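Local atomic coordinates of NAD-dependent epimerase/dehydratase (Methanobrevibacter ruminantium, PDB entry 6DNT), a protein that probably interconverts UDP-N-acetylglucosamine and its 4-epimer with the help of bound NAD, and can also hold the bacterial cell-wall intermediate UDP-N-acetylmuramic acid. Residues 121-124 with 125-129; 136-139 with 140-143; 185-188 with 189-193; 314-318 with 319-323; 333-336 with 337-341. One frame throughout, in Å; residues are numbered along the deposited sequence. Where two conformers were deposited one is given.

Interaction 1. Residues 121-124 with 125-129; sequences EPLR and YNQNN. With NAD (nicotinamide-adenine-dinucleotide), chain B.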
# COMPACT_ATOMS: atom_id res chain seq x y z
N GLU A 121 -10.26 7.08 -12.42
CA GLU A 121 -10.95 5.84 -12.10
C GLU A 121 -10.22 5.05 -11.00
O GLU A 121 -9.73 3.94 -11.24
CB GLU A 121 -11.08 4.97 -13.35
CG GLU A 121 -11.99 5.52 -14.44
CD GLU A 121 -12.12 4.51 -15.57
OE1 GLU A 121 -11.21 4.44 -16.42
OE2 GLU A 121 -13.08 3.72 -15.57
N PRO A 122 -10.18 5.60 -9.78
CA PRO A 122 -9.36 4.94 -8.77
C PRO A 122 -9.83 3.54 -8.39
O PRO A 122 -8.99 2.67 -8.18
CB PRO A 122 -9.40 5.91 -7.58
CG PRO A 122 -10.59 6.82 -7.83
CD PRO A 122 -10.64 6.93 -9.33
N LEU A 123 -11.14 3.30 -8.34
CA LEU A 123 -11.62 1.97 -7.94
C LEU A 123 -11.29 0.93 -9.00
O LEU A 123 -10.80 -0.15 -8.67
CB LEU A 123 -13.12 1.99 -7.66
CG LEU A 123 -13.65 0.66 -7.09
CD1 LEU A 123 -13.03 0.38 -5.73
CD2 LEU A 123 -15.18 0.62 -7.02
N ARG A 124 -11.53 1.24 -10.28
CA ARG A 124 -11.18 0.30 -11.35
C ARG A 124 -9.68 -0.01 -11.39
O ARG A 124 -9.28 -1.16 -11.57
CB ARG A 124 -11.65 0.80 -12.72
CG ARG A 124 -11.61 -0.31 -13.76
CD ARG A 124 -12.40 0.05 -15.00
NE ARG A 124 -11.63 1.01 -15.77
CZ ARG A 124 -10.73 0.71 -16.71
NH1 ARG A 124 -10.44 -0.54 -17.03
NH2 ARG A 124 -10.12 1.70 -17.36
N TYR A 125 -8.87 1.02 -11.19
CA TYR A 125 -7.42 0.83 -11.10
C TYR A 125 -7.02 -0.01 -9.87
O TYR A 125 -6.12 -0.83 -9.96
CB TYR A 125 -6.69 2.18 -11.16
CG TYR A 125 -6.51 2.67 -12.59
CD1 TYR A 125 -7.60 2.92 -13.42
CD2 TYR A 125 -5.24 2.86 -13.13
CE1 TYR A 125 -7.42 3.35 -14.73
CE2 TYR A 125 -5.06 3.27 -14.43
CZ TYR A 125 -6.16 3.51 -15.22
OH TYR A 125 -5.99 3.92 -16.53
N ASN A 126 -7.72 0.19 -8.76
CA ASN A 126 -7.48 -0.63 -7.56
C ASN A 126 -7.74 -2.13 -7.82
O ASN A 126 -6.97 -3.00 -7.41
CB ASN A 126 -8.37 -0.14 -6.42
CG ASN A 126 -8.09 -0.88 -5.11
OD1 ASN A 126 -7.05 -0.70 -4.51
ND2 ASN A 126 -9.02 -1.72 -4.70
N GLN A 127 -8.83 -2.42 -8.51
CA GLN A 127 -9.17 -3.79 -8.87
C GLN A 127 -8.08 -4.44 -9.72
O GLN A 127 -7.67 -5.57 -9.45
CB GLN A 127 -10.55 -3.82 -9.56
CG GLN A 127 -11.66 -3.48 -8.58
CD GLN A 127 -12.98 -3.06 -9.21
OE1 GLN A 127 -14.00 -2.95 -8.53
NE2 GLN A 127 -12.96 -2.83 -10.50
N ASN A 128 -7.57 -3.71 -10.71
CA ASN A 128 -6.55 -4.25 -11.62
C ASN A 128 -5.14 -4.27 -11.05
O ASN A 128 -4.33 -5.14 -11.41
CB ASN A 128 -6.57 -3.48 -12.94
CG ASN A 128 -7.75 -3.85 -13.79
OD1 ASN A 128 -7.66 -4.80 -14.58
ND2 ASN A 128 -8.89 -3.19 -13.60
N ASN A 129 -4.84 -3.31 -10.19
CA ASN A 129 -3.46 -3.09 -9.76
C ASN A 129 -3.15 -3.62 -8.38
O ASN A 129 -2.01 -4.02 -8.16
CB ASN A 129 -3.09 -1.63 -9.88
CG ASN A 129 -3.10 -1.14 -11.32
OD1 ASN A 129 -3.14 -1.93 -12.26
ND2 ASN A 129 -3.07 0.18 -11.50
PA NAD B . 1.05 -2.13 -21.21
O1A NAD B . 1.64 -2.16 -22.59
O2A NAD B . -0.31 -1.55 -21.03
O5B NAD B . 1.08 -3.66 -20.69
C5B NAD B . 0.16 -4.12 -19.70
C4B NAD B . -0.41 -5.42 -20.23
O4B NAD B . -1.25 -5.99 -19.23
C3B NAD B . -1.27 -5.23 -21.47
O3B NAD B . -0.87 -6.16 -22.46
C2B NAD B . -2.70 -5.43 -20.99
O2B NAD B . -3.61 -5.98 -21.96
C1B NAD B . -2.50 -6.34 -19.80
N9A NAD B . -3.48 -6.22 -18.71
C8A NAD B . -3.85 -5.09 -18.06
N7A NAD B . -4.72 -5.37 -17.05
C5A NAD B . -4.87 -6.72 -17.03
C6A NAD B . -5.63 -7.69 -16.23
N6A NAD B . -6.41 -7.26 -15.22
N1A NAD B . -5.51 -9.02 -16.55
C2A NAD B . -4.73 -9.44 -17.55
N3A NAD B . -4.00 -8.61 -18.34
C4A NAD B . -4.04 -7.27 -18.11
O3 NAD B . 2.06 -1.40 -20.20
PN NAD B . 3.64 -1.48 -20.11
O1N NAD B . 4.19 -2.68 -20.83
O2N NAD B . 4.21 -0.12 -20.39
O5D NAD B . 3.78 -1.71 -18.53
C5D NAD B . 4.12 -3.00 -18.02
C4D NAD B . 4.34 -2.87 -16.51
O4D NAD B . 5.44 -1.98 -16.28
C3D NAD B . 3.14 -2.30 -15.77
O3D NAD B . 2.99 -2.93 -14.49
C2D NAD B . 3.49 -0.84 -15.62
O2D NAD B . 2.80 -0.24 -14.53
C1D NAD B . 4.99 -0.93 -15.41
N1N NAD B . 5.73 0.30 -15.73
C2N NAD B . 5.82 0.76 -16.99
C3N NAD B . 6.54 1.92 -17.27
C7N NAD B . 6.67 2.50 -18.66
O7N NAD B . 7.33 3.52 -18.80
N7N NAD B . 6.06 1.95 -19.70
C4N NAD B . 7.18 2.57 -16.21
C5N NAD B . 7.06 2.08 -14.91
C6N NAD B . 6.32 0.95 -14.69

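Interaction 2. Residues 136-139 with 140-143; sequences LFIA and CKNN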
# COMPACT_ATOMS: atom_id res chain seq x y z
N LEU A 136 -2.75 -12.95 -7.58
CA LEU A 136 -1.60 -13.60 -8.17
C LEU A 136 -0.57 -14.02 -7.11
O LEU A 136 -0.07 -15.15 -7.13
CB LEU A 136 -0.95 -12.70 -9.24
CG LEU A 136 0.29 -13.23 -9.96
CD1 LEU A 136 -0.06 -14.38 -10.88
CD2 LEU A 136 0.97 -12.08 -10.71
N PHE A 137 -0.28 -13.12 -6.18
CA PHE A 137 0.71 -13.40 -5.15
C PHE A 137 0.27 -14.55 -4.24
O PHE A 137 1.11 -15.33 -3.78
CB PHE A 137 1.03 -12.16 -4.32
CG PHE A 137 1.55 -10.96 -5.10
CD1 PHE A 137 2.11 -11.08 -6.38
CD2 PHE A 137 1.47 -9.69 -4.53
CE1 PHE A 137 2.55 -9.95 -7.05
CE2 PHE A 137 1.94 -8.57 -5.19
CZ PHE A 137 2.48 -8.70 -6.45
N ILE A 138 -1.04 -14.64 -3.98
CA ILE A 138 -1.59 -15.77 -3.19
C ILE A 138 -1.35 -17.09 -3.94
O ILE A 138 -0.86 -18.06 -3.37
CB ILE A 138 -3.09 -15.56 -2.88
CG1 ILE A 138 -3.26 -14.39 -1.89
CG2 ILE A 138 -3.70 -16.84 -2.32
CD1 ILE A 138 -4.68 -13.84 -1.82
N ALA A 139 -1.68 -17.10 -5.22
CA ALA A 139 -1.40 -18.27 -6.04
C ALA A 139 0.10 -18.58 -6.14
O ALA A 139 0.47 -19.74 -6.23
CB ALA A 139 -2.00 -18.11 -7.42
N CYS A 140 0.97 -17.55 -6.13
CA CYS A 140 2.42 -17.77 -6.14
C CYS A 140 2.86 -18.52 -4.89
O CYS A 140 3.58 -19.53 -4.98
CB CYS A 140 3.20 -16.47 -6.23
SG CYS A 140 3.12 -15.64 -7.84
N LYS A 141 2.45 -18.03 -3.72
CA LYS A 141 2.91 -18.65 -2.48
C LYS A 141 2.28 -20.03 -2.29
O LYS A 141 2.96 -20.94 -1.80
CB LYS A 141 2.76 -17.72 -1.25
CG LYS A 141 1.36 -17.36 -0.81
CD LYS A 141 0.77 -18.37 0.17
CE LYS A 141 -0.58 -17.91 0.69
NZ LYS A 141 -1.24 -18.94 1.54
N ASN A 142 1.04 -20.21 -2.72
CA ASN A 142 0.40 -21.54 -2.61
C ASN A 142 1.05 -22.57 -3.52
O ASN A 142 1.04 -23.75 -3.20
CB ASN A 142 -1.09 -21.48 -2.92
CG ASN A 142 -1.89 -20.81 -1.82
OD1 ASN A 142 -1.49 -20.78 -0.65
ND2 ASN A 142 -3.04 -20.30 -2.18
N ASN A 143 1.64 -22.12 -4.63
CA ASN A 143 2.33 -23.02 -5.55
C ASN A 143 3.84 -23.10 -5.38
O ASN A 143 4.50 -23.73 -6.20
CB ASN A 143 1.97 -22.66 -6.99
CG ASN A 143 0.57 -23.06 -7.35
OD1 ASN A 143 0.26 -24.24 -7.50
ND2 ASN A 143 -0.29 -22.07 -7.53

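Interaction 3. Residues 185-188 with 189-193; sequences ELYL and KSFHE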
# COMPACT_ATOMS: atom_id res chain seq x y z
N GLU A 185 4.26 -3.49 -3.61
CA GLU A 185 5.59 -3.71 -3.03
C GLU A 185 5.46 -4.13 -1.55
O GLU A 185 6.19 -5.01 -1.07
CB GLU A 185 6.44 -2.45 -3.09
CG GLU A 185 6.90 -2.04 -4.48
CD GLU A 185 7.92 -0.91 -4.43
OE1 GLU A 185 8.52 -0.69 -3.34
OE2 GLU A 185 8.14 -0.24 -5.46
N LEU A 186 4.56 -3.47 -0.84
CA LEU A 186 4.33 -3.77 0.58
C LEU A 186 3.74 -5.15 0.76
O LEU A 186 4.11 -5.87 1.68
CB LEU A 186 3.41 -2.73 1.22
CG LEU A 186 4.02 -1.33 1.28
CD1 LEU A 186 2.96 -0.29 1.60
CD2 LEU A 186 5.18 -1.28 2.26
N TYR A 187 2.80 -5.53 -0.10
CA TYR A 187 2.28 -6.89 -0.03
C TYR A 187 3.39 -7.91 -0.26
O TYR A 187 3.44 -8.94 0.45
CB TYR A 187 1.15 -7.11 -1.02
CG TYR A 187 -0.24 -6.95 -0.47
CD1 TYR A 187 -0.63 -7.56 0.73
CD2 TYR A 187 -1.20 -6.25 -1.18
CE1 TYR A 187 -1.92 -7.44 1.21
CE2 TYR A 187 -2.50 -6.14 -0.72
CZ TYR A 187 -2.85 -6.75 0.49
OH TYR A 187 -4.13 -6.70 0.96
N LEU A 188 4.28 -7.66 -1.23
CA LEU A 188 5.36 -8.61 -1.49
C LEU A 188 6.26 -8.77 -0.27
O LEU A 188 6.61 -9.89 0.10
CB LEU A 188 6.16 -8.22 -2.73
CG LEU A 188 5.42 -8.49 -4.04
CD1 LEU A 188 6.08 -7.76 -5.21
CD2 LEU A 188 5.32 -9.98 -4.34
N LYS A 189 6.62 -7.66 0.36
CA LYS A 189 7.39 -7.71 1.61
C LYS A 189 6.65 -8.57 2.64
O LYS A 189 7.25 -9.49 3.24
CB LYS A 189 7.67 -6.29 2.12
CG LYS A 189 8.27 -6.21 3.52
CD LYS A 189 9.58 -6.98 3.65
CE LYS A 189 10.12 -6.86 5.07
NZ LYS A 189 11.47 -7.45 5.16
N SER A 190 5.36 -8.33 2.82
CA SER A 190 4.60 -9.08 3.81
C SER A 190 4.48 -10.56 3.46
O SER A 190 4.42 -11.41 4.37
CB SER A 190 3.22 -8.46 4.03
OG SER A 190 2.29 -8.78 3.01
N PHE A 191 4.41 -10.88 2.18
CA PHE A 191 4.34 -12.28 1.73
C PHE A 191 5.69 -12.99 1.91
O PHE A 191 5.71 -14.20 2.17
CB PHE A 191 3.83 -12.38 0.29
CG PHE A 191 2.33 -12.43 0.18
CD1 PHE A 191 1.52 -11.54 0.88
CD2 PHE A 191 1.71 -13.37 -0.64
CE1 PHE A 191 0.14 -11.60 0.77
CE2 PHE A 191 0.33 -13.44 -0.74
CZ PHE A 191 -0.46 -12.54 -0.04
N HIS A 192 6.79 -12.26 1.76
CA HIS A 192 8.11 -12.81 2.07
C HIS A 192 8.19 -13.18 3.55
O HIS A 192 8.59 -14.29 3.90
CB HIS A 192 9.22 -11.85 1.67
CG HIS A 192 10.58 -12.37 1.97
ND1 HIS A 192 11.21 -13.30 1.18
CD2 HIS A 192 11.44 -12.09 2.98
CE1 HIS A 192 12.40 -13.58 1.70
NE2 HIS A 192 12.56 -12.86 2.79
N GLU A 193 7.74 -12.27 4.41
CA GLU A 193 7.80 -12.52 5.85
C GLU A 193 6.81 -13.60 6.28
O GLU A 193 7.17 -14.44 7.12
CB GLU A 193 7.56 -11.24 6.65
CG GLU A 193 8.55 -10.11 6.39
CD GLU A 193 10.01 -10.53 6.53
OE1 GLU A 193 10.32 -11.29 7.45
OE2 GLU A 193 10.85 -10.10 5.71

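Interaction 4. Residues 314-318 with 319-323; sequences SNLDK and ISFKP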
# COMPACT_ATOMS: atom_id res chain seq x y z
N SER A 314 22.91 2.11 -7.98
CA SER A 314 23.91 1.31 -7.26
C SER A 314 23.45 -0.14 -7.02
O SER A 314 24.21 -1.08 -7.24
CB SER A 314 24.24 1.95 -5.90
OG SER A 314 24.81 3.24 -6.10
N ASN A 315 22.20 -0.30 -6.61
CA ASN A 315 21.69 -1.62 -6.27
C ASN A 315 21.41 -2.54 -7.46
O ASN A 315 21.07 -3.70 -7.25
CB ASN A 315 20.51 -1.50 -5.29
CG ASN A 315 20.97 -1.06 -3.91
OD1 ASN A 315 21.96 -1.57 -3.39
ND2 ASN A 315 20.28 -0.10 -3.33
N LEU A 316 21.60 -2.08 -8.69
CA LEU A 316 21.65 -2.99 -9.84
C LEU A 316 22.75 -4.06 -9.72
O LEU A 316 22.65 -5.12 -10.33
CB LEU A 316 21.78 -2.25 -11.16
CG LEU A 316 20.54 -1.50 -11.66
CD1 LEU A 316 20.85 -0.77 -12.95
CD2 LEU A 316 19.38 -2.46 -11.91
N ASP A 317 23.78 -3.77 -8.92
CA ASP A 317 24.80 -4.76 -8.58
C ASP A 317 24.21 -6.00 -7.92
O ASP A 317 24.74 -7.10 -8.10
CB ASP A 317 25.87 -4.16 -7.64
CG ASP A 317 26.56 -2.93 -8.22
OD1 ASP A 317 26.41 -2.65 -9.43
OD2 ASP A 317 27.24 -2.21 -7.45
N LYS A 318 23.11 -5.84 -7.19
CA LYS A 318 22.42 -6.97 -6.55
C LYS A 318 21.91 -8.03 -7.51
O LYS A 318 21.75 -9.18 -7.11
CB LYS A 318 21.23 -6.50 -5.68
CG LYS A 318 21.57 -5.55 -4.54
CD LYS A 318 22.48 -6.21 -3.51
CE LYS A 318 22.53 -5.42 -2.21
NZ LYS A 318 23.14 -4.07 -2.42
N ILE A 319 21.63 -7.65 -8.76
CA ILE A 319 21.22 -8.61 -9.79
C ILE A 319 22.26 -8.74 -10.91
O ILE A 319 21.96 -9.26 -11.98
CB ILE A 319 19.82 -8.27 -10.35
CG1 ILE A 319 19.76 -6.85 -10.93
CG2 ILE A 319 18.77 -8.40 -9.25
CD1 ILE A 319 18.60 -6.64 -11.89
N SER A 320 23.49 -8.30 -10.64
CA SER A 320 24.58 -8.31 -11.62
C SER A 320 24.21 -7.70 -12.97
O SER A 320 24.57 -8.24 -14.02
CB SER A 320 25.11 -9.74 -11.79
OG SER A 320 25.45 -10.28 -10.52
N PHE A 321 23.49 -6.57 -12.95
CA PHE A 321 23.09 -5.90 -14.18
C PHE A 321 23.84 -4.58 -14.37
O PHE A 321 23.82 -3.72 -13.50
CB PHE A 321 21.58 -5.68 -14.21
CG PHE A 321 21.08 -5.06 -15.49
CD1 PHE A 321 21.51 -5.52 -16.74
CD2 PHE A 321 20.16 -4.02 -15.45
CE1 PHE A 321 21.04 -4.95 -17.91
CE2 PHE A 321 19.69 -3.44 -16.62
CZ PHE A 321 20.11 -3.92 -17.85
N LYS A 322 24.50 -4.45 -15.52
CA LYS A 322 25.15 -3.21 -15.94
C LYS A 322 24.51 -2.80 -17.26
O LYS A 322 24.82 -3.39 -18.29
CB LYS A 322 26.67 -3.40 -16.11
CG LYS A 322 27.48 -3.34 -14.81
CD LYS A 322 28.98 -3.57 -15.04
CE LYS A 322 29.79 -3.49 -13.75
NZ LYS A 322 31.24 -3.73 -13.94
N PRO A 323 23.58 -1.83 -17.24
CA PRO A 323 23.02 -1.41 -18.52
C PRO A 323 24.03 -0.66 -19.38
O PRO A 323 24.97 -0.07 -18.85
CB PRO A 323 21.85 -0.51 -18.12
CG PRO A 323 22.18 -0.04 -16.75
CD PRO A 323 22.96 -1.14 -16.10

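Interaction 5. Residues 333-336 with 337-341; sequences RETV and KWFIS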
# COMPACT_ATOMS: atom_id res chain seq x y z
N ARG A 333 17.33 4.84 -32.71
CA ARG A 333 17.25 4.41 -34.12
C ARG A 333 16.39 3.15 -34.28
O ARG A 333 15.54 3.08 -35.15
CB ARG A 333 18.65 4.23 -34.73
CG ARG A 333 19.33 5.57 -34.99
CD ARG A 333 20.69 5.44 -35.66
NE ARG A 333 21.34 6.75 -35.74
CZ ARG A 333 21.02 7.73 -36.60
NH1 ARG A 333 20.05 7.57 -37.50
NH2 ARG A 333 21.67 8.88 -36.55
N GLU A 334 16.57 2.19 -33.39
CA GLU A 334 15.76 0.98 -33.37
C GLU A 334 14.28 1.28 -33.12
O GLU A 334 13.40 0.68 -33.72
CB GLU A 334 16.31 0.01 -32.31
CG GLU A 334 15.89 -1.43 -32.46
CD GLU A 334 16.83 -2.39 -31.74
OE1 GLU A 334 17.77 -2.90 -32.39
OE2 GLU A 334 16.65 -2.62 -30.52
N THR A 335 14.01 2.23 -32.22
CA THR A 335 12.65 2.66 -31.92
C THR A 335 11.99 3.34 -33.13
O THR A 335 10.86 3.03 -33.49
CB THR A 335 12.67 3.60 -30.69
OG1 THR A 335 13.30 2.92 -29.61
CG2 THR A 335 11.28 4.04 -30.29
N VAL A 336 12.73 4.25 -33.76
CA VAL A 336 12.25 4.94 -34.96
C VAL A 336 11.93 3.93 -36.07
O VAL A 336 10.87 3.99 -36.68
CB VAL A 336 13.27 5.98 -35.45
CG1 VAL A 336 12.96 6.46 -36.87
CG2 VAL A 336 13.30 7.17 -34.50
N LYS A 337 12.84 2.99 -36.30
CA LYS A 337 12.62 1.97 -37.33
C LYS A 337 11.37 1.15 -37.05
O LYS A 337 10.59 0.87 -37.97
CB LYS A 337 13.86 1.07 -37.53
CG LYS A 337 15.07 1.80 -38.12
CD LYS A 337 16.32 0.95 -38.31
CE LYS A 337 17.56 1.80 -38.50
NZ LYS A 337 18.77 0.96 -38.65
N TRP A 338 11.12 0.83 -35.78
CA TRP A 338 9.88 0.20 -35.42
C TRP A 338 8.64 1.06 -35.77
O TRP A 338 7.71 0.57 -36.43
CB TRP A 338 9.87 -0.22 -33.94
CG TRP A 338 8.71 -1.03 -33.69
CD1 TRP A 338 8.59 -2.38 -33.91
CD2 TRP A 338 7.44 -0.57 -33.27
NE1 TRP A 338 7.32 -2.79 -33.61
CE2 TRP A 338 6.59 -1.70 -33.22
CE3 TRP A 338 6.93 0.68 -32.91
CZ2 TRP A 338 5.27 -1.61 -32.84
CZ3 TRP A 338 5.61 0.77 -32.53
CH2 TRP A 338 4.79 -0.38 -32.49
N PHE A 339 8.64 2.34 -35.38
CA PHE A 339 7.50 3.21 -35.69
C PHE A 339 7.30 3.39 -37.20
O PHE A 339 6.17 3.45 -37.65
CB PHE A 339 7.60 4.56 -34.97
CG PHE A 339 7.17 4.49 -33.54
CD1 PHE A 339 5.83 4.43 -33.21
CD2 PHE A 339 8.10 4.44 -32.52
CE1 PHE A 339 5.41 4.34 -31.90
CE2 PHE A 339 7.69 4.34 -31.19
CZ PHE A 339 6.35 4.29 -30.88
N ILE A 340 8.40 3.46 -37.94
CA ILE A 340 8.34 3.51 -39.42
C ILE A 340 7.64 2.27 -39.98
O ILE A 340 6.76 2.38 -40.83
CB ILE A 340 9.73 3.73 -40.05
CG1 ILE A 340 10.20 5.16 -39.78
CG2 ILE A 340 9.71 3.47 -41.57
CD1 ILE A 340 11.64 5.43 -40.15
N SER A 341 8.01 1.09 -39.46
CA SER A 341 7.41 -0.18 -39.91
C SER A 341 5.90 -0.27 -39.67
O SER A 341 5.21 -1.03 -40.35
CB SER A 341 8.12 -1.38 -39.25
OG SER A 341 7.72 -1.54 -37.90

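Interaction 1. Residues 121-124 with 125-129
Asn128 folds back onto Arg124 in the first turns of helix 122-142, part of the Rossmann-type domain that binds NAD. The tight side of the contact is gathered round the carbonyl oxygen O of Arg124, which takes the backbone N of Asn128 at 3.2 Å. The side-chain ND2 of Asn128 reaches the same O of Arg124 at 2.9 Å, nearly straight (168°). These two donors arrive from opposite faces of the carbonyl plane. With ND2 tied, the amide is held from flipping and OD1 of Asn128 accepts from the adenine amino N6A of NAD at 2.8 Å. Asparagine suits the place because one flat group both donates and accepts. A leucine here, similar in size but without an amide, would probably leave N6A without this acceptor and the Arg124 carbonyl with one donor fewer. The buried ring of Tyr125 packs close, its CD1 lying 3.2 Å from O of Glu121, while Leu112 and Gln180 touch it from outside. Leu123 touches Ile138 of the second subunit; looser packing is found where Arg124, Glu121 and Gln127 approach solvent. There the Arg124 guanidinium stands steeply to the Tyr125 ring, the planes 78° apart, and gives two N-H groups, on NE and NH2, to Glu121, the N-cap residue. A bend in the arginine chain (chi3 75°) presents it side-on to the carboxylate: NH2 meets OE1 of Glu121 within the guanidinium plane, and NE bonds OE2 of Glu121 at 3.1 Å from above the carboxylate plane.

Interaction 2. Residues 136-139 with 140-143
The carboxamide of Asn142 lies alongside Ile138, both side chains pointing the same way, and its ND2 comes to 3.5 Å from CG2 of Ile138. At the next residue, the carboxamide of Asn143 turns an N-H back to the preceding turn: its ND2 bonds O of Ala139 at 2.8 Å, with that oxygen tilted 20° from the amide plane. The backbone N of Asn143 donates to the same Ala139 O at 3.1 Å, from the opposite face of the carbonyl plane. A third flat group, the Phe137 ring, turns away to pack on Leu188 of helix 176-195, while Phe191 lies against CB and the backbone of Phe137. This is the C-terminal end of a Rossmann-domain helix, 122-142; asparagine suits the exit, its short amide bending back to give the Ala139 carbonyl a second donor beside the regular one. Glu97 ties the end to helix 96-99, its carboxylate accepting from ND2 of Asn142 and its carbonyl from ND2 of Asn143. On the buried side, SG of Cys140 packs 4.3 Å from CG of Leu136, both apolar, as suits a place against Val106 of the central sheet. Lys141 places CG between its backbone N and carbonyl carbon (chi1 67°), 3.5 Å from O of Ile138. The bent chain carries NZ of Lys141 to OD1 of Asn142, at 2.9 Å, besides a cation-pi contact with Tyr195.

Interaction 3. Residues 185-188 with 189-193
Tyr187 and Phe191, one helical turn apart, send their rings out side by side in the same direction. They meet obliquely, CD1 of Tyr187 standing 4.1 Å from CE1 of Phe191. Ser190 fits beside both: its OG lies near the plane at the edge of each ring, 3.9 Å from CD1 of Tyr187. That hydroxyl is held between its own backbone N and carbonyl carbon (chi1 78°), which turns it back to donate to O of Tyr187 at 2.8 Å. The same oxygen takes the backbone N of Phe191, also at 2.8 Å. A small hydroxyl residue suits this buried place, since its polar atom is satisfied within the helix. On another side, NZ of Lys189 makes a salt bridge with OE2 of Glu193 at 2.8 Å, approaching from above the carboxylate plane. The phenol OH of Tyr187 is bonded to Asn126 and Gln180 of the second subunit, and Leu186 packs on its own counterpart there. Helices 176-195 and 122-142, whose Leu134 touches both rings, pair with their counterparts, consistent with the four-helix-bundle dimer interface of extended short-chain dehydrogenases/reductases, while Leu188 and His192 rest on Tyr199 of strand 199-208.

Interaction 4. Residues 314-318 with 319-323
Leu316 is the apolar hub, pushing its two methyls against Ile319, Phe321 and Pro323. Its CD2 sits in the plane of the Phe321 ring, at the edge, 3.9 Å from CD2 of that phenylalanine, and its CD1 rests 3.8 Å from CD of Pro323. The backbone beneath is a Schellman motif ending a short 3-10 segment. N of Phe321 bonds O of Leu316 at 3.1 Å, almost straight (173°), and N of Ser320 reaches O of Asp317, also at 3.1 Å. Ser320 has the left-handed backbone conformation (phi 50°) on which this reversal depends, and Leu316 and Phe321 form the apolar pair that usually accompanies it. O of Leu316 takes a second donor, N of Ile319, from the opposite face of its plane. Large apolar residues suit this inner side, where Leu316 and Ile319 cover Ile269 of strand 267-271 and Phe321 touches Leu259 of helix 250-262. Outward, serine, aspartate and lysine take the solvent-facing positions. Lys318 bends its chain back over the 3-10 turn toward Asn315, whose ND2 is engaged by Glu167; there NZ of Lys318 donates to OD1 of Asn315 at 2.9 Å, tilted from the carbonyl plane.

Interaction 5. Residues 333-336 with 337-341
Val336, Lys337 and Thr335 give up most surface to this contact, each in its own way. Val336 uses a methyl: CG1, anti to the backbone N (chi1 166°), comes to 3.7 Å from CD1 of Ile340, one turn on. The isoleucine crosses it obliquely, and Val289 and Ile226 cover the valine from outside, a setting that suits a compact branched side chain. Lys337 lies against the backbone instead. Its CG is 3.3 Å from O of Arg333, the oxygen that also accepts its backbone N, and the extended chain then takes the charged end toward solvent. Thr335 meets a ring: its CG2 sits at the edge of Phe339, in the ring plane, 3.7 Å from CE2. Threonine can serve two needs here, because the methyl faces the phenylalanine while OG1 is bonded to the backbone O of Gln331. One face of the Phe339 ring is covered by its neighbour Trp338, whose CE3 stands 3.8 Å above the plane, over the ring centre. Cutting Phe339 back to an alanine would probably open a gap beside the Thr335 methyl and leave the Trp338 indole freer to turn. Beneath the side chains, backbone bonds such as N of Ile340 to O of Val336, at 2.8 Å, follow the regular spacing of four residues. Thr335, Val336 and Phe339 pack on helix 221-230, with Ile340 at the margin against Leu230, whereas Lys337 is exposed, the pattern of an amphipathic alpha-helix, here the C-terminal helix 328-341 packed on helices 221-230 and 279-289.

Each of the five contacts joins residues a few positions apart, so none closes a long loop; they follow in series and none nests in or crosses another. Interaction 1 begins helix 122-142 beside the adenine of NAD, and interaction 2 ends it, their centres about 21 Å apart. Interaction 3, on helix 176-195, touches interaction 2 directly, where helix 122-142 packs on helix 176-195. Interactions 1, 2 and 3 all reach the second subunit, so this helix pair links the cofactor domain to the dimer. Further along, interaction 4 reverses the chain in the loop after strand 297-299, and interaction 5 occupies the closing helix 328-341, across the chain's centre from interactions 1, 2 and 3.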